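Local coordinates for cell division control protein (Pyrococcus abyssi, PDB 6RPP), which is an intein that probably excises itself from an MCM helicase precursor and splices the flanking sequences together through its HINT-type domain, at residues E10-N15 and E52-D57; R64-N69 and P153-F158; A122-L127 and G162-A167. The protein carries 2 engineered substitutions. One frame throughout, in Å; residues are numbered along the deposited sequence.

Interaction 1: E10-N15 and E52-D57; sequences EVVLGN and EVYSLD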
loop_
_atom_site.group_PDB
_atom_site.type_symbol
_atom_site.label_atom_id
_atom_site.label_comp_id
_atom_site.label_asym_id
_atom_site.label_seq_id
_atom_site.Cartn_x
_atom_site.Cartn_y
_atom_site.Cartn_z
ATOM N N GLU A 10 7.815 -3.251 0.113
ATOM C CA GLU A 10 7.996 -4.533 -0.565
ATOM C C GLU A 10 6.701 -5.350 -0.575
ATOM O O GLU A 10 6.184 -5.742 0.483
ATOM C CB GLU A 10 9.124 -5.328 0.109
ATOM C CG GLU A 10 10.479 -4.661 -0.057
ATOM C CD GLU A 10 11.697 -5.512 0.260
ATOM O OE1 GLU A 10 11.568 -6.702 0.688
ATOM O OE2 GLU A 10 12.841 -4.962 0.114
ATOM N N VAL A 11 6.171 -5.590 -1.768
ATOM C CA VAL A 11 4.925 -6.335 -1.968
ATOM C C VAL A 11 5.221 -7.816 -1.910
ATOM O O VAL A 11 6.131 -8.297 -2.599
ATOM C CB VAL A 11 4.320 -5.981 -3.333
ATOM C CG1 VAL A 11 3.031 -6.721 -3.563
ATOM C CG2 VAL A 11 4.065 -4.419 -3.396
ATOM N N VAL A 12 4.457 -8.549 -1.092
ATOM C CA VAL A 12 4.550 -10.010 -1.076
ATOM C C VAL A 12 3.804 -10.597 -2.275
ATOM O O VAL A 12 2.592 -10.412 -2.454
ATOM C CB VAL A 12 4.036 -10.559 0.258
ATOM C CG1 VAL A 12 4.183 -12.098 0.315
ATOM C CG2 VAL A 12 4.779 -9.950 1.393
ATOM N N LEU A 13 4.535 -11.246 -3.163
ATOM C CA LEU A 13 3.924 -11.886 -4.310
ATOM C C LEU A 13 3.475 -13.301 -3.948
ATOM O O LEU A 13 4.096 -13.984 -3.127
ATOM C CB LEU A 13 4.907 -11.928 -5.484
ATOM C CG LEU A 13 5.360 -10.548 -5.935
ATOM C CD1 LEU A 13 6.498 -10.675 -6.968
ATOM C CD2 LEU A 13 4.222 -9.738 -6.480
ATOM N N GLY A 14 2.344 -13.721 -4.525
ATOM C CA GLY A 14 1.843 -15.052 -4.245
ATOM C C GLY A 14 2.656 -16.148 -4.865
ATOM O O GLY A 14 2.428 -17.322 -4.557
ATOM N N ASN A 15 3.573 -15.806 -5.778
ATOM C CA ASN A 15 4.248 -16.840 -6.531
ATOM C C ASN A 15 5.694 -16.488 -6.803
ATOM O O ASN A 15 6.236 -16.912 -7.815
ATOM C CB ASN A 15 3.507 -17.084 -7.852
ATOM C CG ASN A 15 3.304 -15.791 -8.694
ATOM O OD1 ASN A 15 3.695 -14.672 -8.314
ATOM N ND2 ASN A 15 2.687 -15.977 -9.874
ATOM N N GLU A 52 0.170 -11.572 -8.730
ATOM C CA GLU A 52 -0.565 -12.215 -7.649
ATOM C C GLU A 52 -0.052 -11.619 -6.338
ATOM O O GLU A 52 1.155 -11.633 -6.081
ATOM C CB GLU A 52 -0.362 -13.727 -7.702
ATOM C CG GLU A 52 -1.174 -14.474 -6.688
ATOM C CD GLU A 52 -1.011 -15.966 -6.836
ATOM O OE1 GLU A 52 -2.031 -16.648 -7.069
ATOM O OE2 GLU A 52 0.135 -16.450 -6.742
ATOM N N VAL A 53 -0.959 -11.068 -5.537
ATOM C CA VAL A 53 -0.589 -10.466 -4.255
ATOM C C VAL A 53 -1.346 -11.262 -3.209
ATOM O O VAL A 53 -2.121 -12.167 -3.568
ATOM C CB VAL A 53 -0.951 -8.989 -4.197
ATOM C CG1 VAL A 53 -0.073 -8.204 -5.211
ATOM C CG2 VAL A 53 -2.430 -8.815 -4.401
ATOM N N TYR A 54 -1.153 -10.911 -1.940
ATOM C CA TYR A 54 -1.962 -11.442 -0.849
ATOM C C TYR A 54 -2.846 -10.315 -0.331
ATOM O O TYR A 54 -2.359 -9.203 -0.101
ATOM C CB TYR A 54 -1.090 -11.986 0.296
ATOM C CG TYR A 54 -0.435 -13.305 -0.054
ATOM C CD1 TYR A 54 -1.167 -14.491 0.002
ATOM C CD2 TYR A 54 0.889 -13.359 -0.462
ATOM C CE1 TYR A 54 -0.583 -15.678 -0.323
ATOM C CE2 TYR A 54 1.481 -14.544 -0.772
ATOM C CZ TYR A 54 0.740 -15.700 -0.697
ATOM O OH TYR A 54 1.310 -16.899 -1.008
ATOM N N SER A 55 -4.127 -10.633 -0.135
ATOM C CA SER A 55 -5.098 -9.665 0.348
ATOM C C SER A 55 -5.854 -10.176 1.562
ATOM O O SER A 55 -6.177 -11.357 1.659
ATOM C CB SER A 55 -6.048 -9.314 -0.732
ATOM O OG SER A 55 -5.321 -8.838 -1.860
ATOM N N LEU A 56 -6.148 -9.258 2.470
ATOM C CA LEU A 56 -7.023 -9.557 3.602
ATOM C C LEU A 56 -8.499 -9.416 3.234
ATOM O O LEU A 56 -8.912 -8.442 2.594
ATOM C CB LEU A 56 -6.691 -8.626 4.757
ATOM C CG LEU A 56 -7.417 -8.804 6.086
ATOM C CD1 LEU A 56 -7.131 -10.156 6.703
ATOM C CD2 LEU A 56 -7.004 -7.665 7.010
ATOM N N ASP A 57 -9.299 -10.410 3.645
ATOM C CA ASP A 57 -10.756 -10.324 3.661
ATOM C C ASP A 57 -11.132 -9.691 4.991
ATOM O O ASP A 57 -10.986 -10.325 6.039
ATOM C CB ASP A 57 -11.322 -11.736 3.496
ATOM C CG ASP A 57 -12.827 -11.776 3.447
ATOM O OD1 ASP A 57 -13.503 -10.978 4.118
ATOM O OD2 ASP A 57 -13.341 -12.657 2.740
HETATM O O HOH W 1 0.790 -8.846 -1.291
HETATM O O HOH W 2 2.868 -12.405 -9.555
#
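Gly14 and Leu13 run along the start of Glu52-Asp57, joining an early turn of the HINT fold to the long strand 44-56. The backbone makes one direct hydrogen bond here: Gly14 N donates to Glu52 O, 2.9 Å away, and the angle at the hydrogen, 165°, is close to straight. The same carbonyl oxygen takes a CA-H...O contact from Leu13, CA to Glu52 O 3.3 Å, while Leu13 CD2 also packs against it.

Two waters widen the polar seam. One bridges Val12 O and Tyr54 N, accepting from the Tyr54 amide and probably donating to Val12 O; the other donates to Asn15 OD1 and accepts from Glu52 N. Water thus ties the two segments together at places where their backbones do not bond directly.

The apolar contacts fall into two groups. Val11 CG1 meets Val53 CG1 at 3.8 Å, the two side chains meeting at a slant; Phe158 of strand 157-160 packs on both, and Ile21 and Ile24 of helix 21-35 also touch Val11. The second group gathers round Tyr54. Val12 points CG1 away from its own backbone N (chi1 -178°), which lays that methyl against the ring at CD2, 3.6 Å away. Further along the ring, Tyr54 CE2 rests 3.5 Å from Gly14 CA.

Glu52 reaches up the other flank of that glycine. Its CG is anti to the backbone N (chi1 -175°) and the chain runs on extended, bringing the carboxylate alongside the Gly14 peptide. A beta carbon on Gly14 would run into this carboxylate as it stands. Asn15 CB approaches the same oxygen, Glu52 OE2, at 3.6 Å, and Glu52 OE2 itself lies 3.2 Å from Gly14 C.

Interaction 2: R64-N69 and P153-F158; sequences RKARAN and PGYHNF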
loop_
_atom_site.group_PDB
_atom_site.type_symbol
_atom_site.label_atom_id
_atom_site.label_comp_id
_atom_site.label_asym_id
_atom_site.label_seq_id
_atom_site.Cartn_x
_atom_site.Cartn_y
_atom_site.Cartn_z
ATOM N N ARG A 64 -5.963 -14.257 1.430
ATOM C CA ARG A 64 -6.191 -14.945 0.168
ATOM C C ARG A 64 -5.266 -14.399 -0.904
ATOM O O ARG A 64 -4.900 -13.222 -0.902
ATOM C CB ARG A 64 -7.641 -14.779 -0.321
ATOM C CG ARG A 64 -8.669 -15.692 0.332
ATOM C CD ARG A 64 -9.914 -15.720 -0.523
ATOM N NE ARG A 64 -11.079 -16.212 0.204
ATOM C CZ ARG A 64 -11.945 -15.424 0.831
ATOM N NH1 ARG A 64 -11.781 -14.104 0.808
ATOM N NH2 ARG A 64 -12.983 -15.954 1.461
ATOM N N LYS A 65 -4.887 -15.249 -1.852
ATOM C CA LYS A 65 -4.189 -14.723 -3.019
ATOM C C LYS A 65 -5.189 -13.999 -3.909
ATOM O O LYS A 65 -6.346 -14.420 -4.043
ATOM C CB LYS A 65 -3.503 -15.851 -3.816
ATOM C CG LYS A 65 -2.383 -16.558 -3.091
ATOM C CD LYS A 65 -1.777 -17.667 -3.951
ATOM C CE LYS A 65 -0.585 -18.285 -3.231
ATOM N NZ LYS A 65 -0.113 -19.556 -3.855
ATOM N N ALA A 66 -4.749 -12.901 -4.498
ATOM C CA ALA A 66 -5.639 -12.105 -5.314
ATOM C C ALA A 66 -4.811 -11.469 -6.409
ATOM O O ALA A 66 -3.580 -11.443 -6.335
ATOM C CB ALA A 66 -6.377 -11.049 -4.444
ATOM N N ARG A 67 -5.473 -11.063 -7.489
ATOM C CA ARG A 67 -4.749 -10.462 -8.609
ATOM C C ARG A 67 -4.791 -8.929 -8.543
ATOM O O ARG A 67 -5.817 -8.332 -8.191
ATOM C CB ARG A 67 -5.323 -10.968 -9.941
ATOM C CG ARG A 67 -4.893 -12.434 -10.276
ATOM C CD ARG A 67 -3.455 -12.524 -10.886
ATOM N NE ARG A 67 -2.898 -13.886 -10.923
ATOM C CZ ARG A 67 -1.746 -14.237 -11.511
ATOM N NH1 ARG A 67 -0.984 -13.332 -12.137
ATOM N NH2 ARG A 67 -1.346 -15.507 -11.475
ATOM N N ALA A 68 -3.651 -8.283 -8.820
ATOM C CA ALA A 68 -3.609 -6.843 -9.010
ATOM C C ALA A 68 -3.513 -6.554 -10.495
ATOM O O ALA A 68 -2.808 -7.270 -11.211
ATOM C CB ALA A 68 -2.400 -6.232 -8.285
ATOM N N ASN A 69 -4.292 -5.571 -10.990
ATOM C CA ASN A 69 -4.364 -5.397 -12.448
ATOM C C ASN A 69 -4.035 -3.997 -12.964
ATOM O O ASN A 69 -3.978 -3.811 -14.192
ATOM C CB ASN A 69 -5.753 -5.854 -12.971
ATOM C CG ASN A 69 -6.925 -5.020 -12.420
ATOM O OD1 ASN A 69 -6.781 -4.322 -11.470
ATOM N ND2 ASN A 69 -8.083 -5.104 -13.076
ATOM N N PRO A 153 -8.730 -5.677 -7.426
ATOM C CA PRO A 153 -10.186 -5.740 -7.479
ATOM C C PRO A 153 -10.742 -6.580 -6.361
ATOM O O PRO A 153 -10.228 -7.659 -6.062
ATOM C CB PRO A 153 -10.472 -6.385 -8.840
ATOM C CG PRO A 153 -9.291 -5.864 -9.660
ATOM C CD PRO A 153 -8.116 -5.918 -8.741
ATOM N N GLY A 154 -11.852 -6.092 -5.808
ATOM C CA GLY A 154 -12.591 -6.745 -4.753
ATOM C C GLY A 154 -12.037 -6.265 -3.431
ATOM O O GLY A 154 -12.686 -5.489 -2.711
ATOM N N TYR A 155 -10.771 -6.584 -3.203
ATOM C CA TYR A 155 -10.185 -6.515 -1.878
ATOM C C TYR A 155 -9.696 -5.120 -1.520
ATOM O O TYR A 155 -9.699 -4.753 -0.344
ATOM C CB TYR A 155 -8.968 -7.428 -1.811
ATOM C CG TYR A 155 -9.343 -8.887 -1.872
ATOM C CD1 TYR A 155 -9.721 -9.536 -0.712
ATOM C CD2 TYR A 155 -9.303 -9.592 -3.075
ATOM C CE1 TYR A 155 -10.060 -10.853 -0.711
ATOM C CE2 TYR A 155 -9.702 -10.934 -3.097
ATOM C CZ TYR A 155 -10.026 -11.538 -1.899
ATOM O OH TYR A 155 -10.351 -12.872 -1.914
ATOM N N HIS A 156 -9.199 -4.377 -2.499
ATOM C CA HIS A 156 -8.617 -3.057 -2.216
ATOM C C HIS A 156 -7.516 -3.083 -1.167
ATOM O O HIS A 156 -7.366 -2.128 -0.387
ATOM C CB HIS A 156 -9.698 -2.098 -1.722
ATOM C CG HIS A 156 -10.567 -1.556 -2.791
ATOM N ND1 HIS A 156 -10.184 -0.509 -3.595
ATOM C CD2 HIS A 156 -11.840 -1.861 -3.141
ATOM C CE1 HIS A 156 -11.182 -0.207 -4.412
ATOM N NE2 HIS A 156 -12.178 -1.048 -4.191
ATOM N N ASN A 157 -6.712 -4.142 -1.116
ATOM C CA ASN A 157 -5.536 -4.112 -0.294
ATOM C C ASN A 157 -4.584 -5.189 -0.772
ATOM O O ASN A 157 -4.997 -6.136 -1.455
ATOM C CB ASN A 157 -5.903 -4.319 1.204
ATOM C CG ASN A 157 -6.330 -5.728 1.548
ATOM O OD1 ASN A 157 -5.470 -6.519 1.935
ATOM N ND2 ASN A 157 -7.626 -6.034 1.493
ATOM N N PHE A 158 -3.313 -5.028 -0.380
ATOM C CA PHE A 158 -2.254 -6.016 -0.639
ATOM C C PHE A 158 -1.291 -5.988 0.524
ATOM O O PHE A 158 -1.096 -4.945 1.163
ATOM C CB PHE A 158 -1.490 -5.767 -1.966
ATOM C CG PHE A 158 -0.934 -4.361 -2.075
ATOM C CD1 PHE A 158 0.351 -4.049 -1.597
ATOM C CD2 PHE A 158 -1.684 -3.327 -2.661
ATOM C CE1 PHE A 158 0.894 -2.795 -1.643
ATOM C CE2 PHE A 158 -1.172 -2.027 -2.730
ATOM C CZ PHE A 158 0.105 -1.741 -2.241
HETATM O O HOH W 3 -9.239 -14.235 -3.831
HETATM O O HOH W 4 -8.294 -9.293 -7.525
#
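Ala66 and Tyr155 mark where the two backbones come nearest, yet their CA atoms are still 8.0 Å apart: segment 64-69 of strand 63-75 and the loop before strand 157-160 of this HINT fold meet through side chains and water. Tyr155 reaches across the gap. Its ring takes Ala66 CB obliquely, at 3.5 Å from CD2, and its hydroxyl comes up beside Arg64, whose CD lies 3.2 Å from Tyr155 OH. Arg64 runs extended from CG to NE, and NH1 lies at the ring edge, near its plane, giving Tyr155 OH a weak hydrogen bond of 3.3 Å, but its stronger partner is the carboxylate of Asp57. A water bound to Tyr155 OH also donates to Lys65 O. At the far end, Pro153 CD packs 3.4 Å from Asn69 OD1, which accepts from Gln151, and a second water donates to both Arg67 O and Pro153 O. With an alanine at Arg64, Asp57 would probably lose its salt-bridge mate and the Tyr155 hydroxyl the hydrocarbon that flanks it. The chemistry implies a hydrated surface contact, the hydroxyl held chiefly by its short bond to the Lys65 water, the ring by packing on Ala66.

Interaction 3: A122-L127 and G162-A167; sequences ATIEGL and GIFVHA. Engineered in segment 162-167: Ala167 (natural residue Asn).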
loop_
_atom_site.group_PDB
_atom_site.type_symbol
_atom_site.label_atom_id
_atom_site.label_comp_id
_atom_site.label_asym_id
_atom_site.label_seq_id
_atom_site.Cartn_x
_atom_site.Cartn_y
_atom_site.Cartn_z
ATOM N N ALA A 122 -4.134 -3.323 10.460
ATOM C CA ALA A 122 -4.106 -4.721 10.075
ATOM C C ALA A 122 -2.726 -5.139 9.561
ATOM O O ALA A 122 -2.177 -4.503 8.664
ATOM C CB ALA A 122 -5.163 -4.950 8.991
ATOM N N THR A 123 -2.159 -6.178 10.163
ATOM C CA THR A 123 -0.785 -6.588 9.863
ATOM C C THR A 123 -0.724 -8.106 9.834
ATOM O O THR A 123 -1.698 -8.805 10.142
ATOM C CB THR A 123 0.210 -6.089 10.923
ATOM O OG1 THR A 123 0.015 -6.802 12.177
ATOM C CG2 THR A 123 0.091 -4.590 11.160
ATOM N N ILE A 124 0.438 -8.631 9.472
ATOM C CA ILE A 124 0.743 -10.042 9.690
ATOM C C ILE A 124 1.817 -10.164 10.766
ATOM O O ILE A 124 2.747 -9.338 10.842
ATOM C CB ILE A 124 1.192 -10.653 8.348
ATOM C CG1 ILE A 124 0.953 -12.154 8.396
ATOM C CG2 ILE A 124 2.653 -10.285 7.962
ATOM C CD1 ILE A 124 -0.465 -12.484 7.899
ATOM N N GLU A 125 1.680 -11.170 11.616
ATOM C CA GLU A 125 2.726 -11.506 12.589
ATOM C C GLU A 125 3.073 -12.970 12.359
ATOM O O GLU A 125 2.266 -13.849 12.606
ATOM C CB GLU A 125 2.287 -11.217 14.049
ATOM C CG GLU A 125 2.474 -9.708 14.404
ATOM C CD GLU A 125 1.791 -9.241 15.687
ATOM O OE1 GLU A 125 1.493 -10.122 16.524
ATOM O OE2 GLU A 125 1.557 -7.994 15.870
ATOM N N GLY A 126 4.262 -13.226 11.847
ATOM C CA GLY A 126 4.585 -14.560 11.356
ATOM C C GLY A 126 3.670 -14.919 10.189
ATOM O O GLY A 126 3.863 -14.387 9.092
ATOM N N LEU A 127 2.677 -15.795 10.422
ATOM C CA LEU A 127 1.662 -16.111 9.421
ATOM C C LEU A 127 0.247 -15.784 9.891
ATOM O O LEU A 127 -0.716 -16.220 9.245
ATOM C CB LEU A 127 1.765 -17.600 9.031
ATOM C CG LEU A 127 3.075 -17.859 8.240
ATOM C CD1 LEU A 127 3.297 -19.319 7.883
ATOM C CD2 LEU A 127 3.156 -16.983 6.967
ATOM N N GLY A 162 4.671 -6.200 5.812
ATOM C CA GLY A 162 3.941 -6.823 6.894
ATOM C C GLY A 162 2.622 -6.162 7.251
ATOM O O GLY A 162 2.044 -6.529 8.279
ATOM N N ILE A 163 2.132 -5.211 6.428
ATOM C CA ILE A 163 0.893 -4.477 6.655
ATOM C C ILE A 163 -0.073 -4.758 5.507
ATOM O O ILE A 163 0.364 -4.893 4.376
ATOM C CB ILE A 163 1.206 -2.965 6.732
ATOM C CG1 ILE A 163 2.130 -2.670 7.935
ATOM C CG2 ILE A 163 -0.081 -2.121 6.811
ATOM C CD1 ILE A 163 2.706 -1.268 7.935
ATOM N N PHE A 164 -1.387 -4.872 5.772
ATOM C CA PHE A 164 -2.349 -4.978 4.672
ATOM C C PHE A 164 -2.648 -3.564 4.250
ATOM O O PHE A 164 -3.425 -2.861 4.901
ATOM C CB PHE A 164 -3.568 -5.761 5.151
ATOM C CG PHE A 164 -3.246 -7.215 5.271
ATOM C CD1 PHE A 164 -3.099 -8.006 4.150
ATOM C CD2 PHE A 164 -3.006 -7.753 6.516
ATOM C CE1 PHE A 164 -2.782 -9.357 4.253
ATOM C CE2 PHE A 164 -2.683 -9.091 6.649
ATOM C CZ PHE A 164 -2.571 -9.892 5.506
ATOM N N VAL A 165 -1.960 -3.153 3.192
ATOM C CA VAL A 165 -1.927 -1.779 2.698
ATOM C C VAL A 165 -3.156 -1.555 1.837
ATOM O O VAL A 165 -3.435 -2.364 0.933
ATOM C CB VAL A 165 -0.650 -1.559 1.879
ATOM C CG1 VAL A 165 -0.626 -0.183 1.319
ATOM C CG2 VAL A 165 0.587 -1.814 2.771
ATOM N N HIS A 166 -3.881 -0.452 2.078
ATOM C CA HIS A 166 -5.054 -0.177 1.256
ATOM C C HIS A 166 -4.618 0.201 -0.154
ATOM O O HIS A 166 -3.553 0.813 -0.363
ATOM C CB HIS A 166 -5.916 0.931 1.882
ATOM C CG HIS A 166 -7.186 1.191 1.136
ATOM N ND1 HIS A 166 -7.258 2.121 0.113
ATOM C CD2 HIS A 166 -8.416 0.625 1.217
ATOM C CE1 HIS A 166 -8.475 2.117 -0.394
ATOM N NE2 HIS A 166 -9.202 1.233 0.268
ATOM N N ALA A 167 -5.444 -0.184 -1.134
ATOM C CA ALA A 167 -5.123 -0.076 -2.544
ATOM C C ALA A 167 -6.285 0.506 -3.326
ATOM O O ALA A 167 -7.450 0.441 -2.925
ATOM C CB ALA A 167 -4.844 -1.471 -3.127
#
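Phe164 and Ile124 are brought together by their first torsions. In Phe164, CG sits anti to the carbonyl carbon (chi1 -74°), which lays the ring along strand 122-125, from Ala122 toward Ile124; in Ile124, CG1 lies roughly anti to the backbone N (chi1 -157°) and carries CD1 to the rim of that ring, 4.1 Å from Phe164 CZ. The ring edge also receives a backbone oxygen: Thr123 O lies near the ring plane, 3.6 Å from Phe164 CE2. At the root of the ring, Phe164 CB packs on Ala122 CB, and Asn157 and Leu159 of strand 157-160 touch the phenylalanine too.

Beneath these side chains the backbones pair. Phe164 N donates to Ala122 O at 3.0 Å and Ile124 N to Gly162 O at 2.9 Å. The two bonds flank Thr123 and Ile163, a non-hydrogen-bonded antiparallel pair whose CA atoms are 4.2 Å apart. The pairing is short, with the strands at 152° to each other. Gly162 takes a positive phi just ahead of its strand, and Ile124 CG2 packs against its CA. Thr123 presses CA close to Gly162 O, 3.2 Å away, and sends OG1 to Ser130 O on the neighbouring strand 128-140.

Strand 163-166 thus joins its hairpin partner 157-160 to the sheet holding 120-125. This is the C-terminal part of the HINT fold, where inteins typically end in a His-Asn pair; here the pair is His166 and Ala167, the latter an engineered replacement of the natural asparagine.

Interactions 1 and 2 lie with their centres 8 Å apart and share one sheet, in which strands 44-56 and 63-75 are neighbours; Val53 N probably bonds to Ala66 O across that pairing. Interaction 3 is about 10 Å from interaction 1 and 13 Å from interaction 2, centre to centre. It meets interaction 1 where Leu56 packs on Phe164 and Ala122, and interaction 2 along the hairpin of strands 157-160 and 163-166. Along the chain, interaction 1 closes before the others open, whereas the segments of interactions 2 and 3 alternate. The C-terminal hairpin region therefore returns to contact parts from earlier in the chain, consistent with a HINT fold that gathers both chain ends.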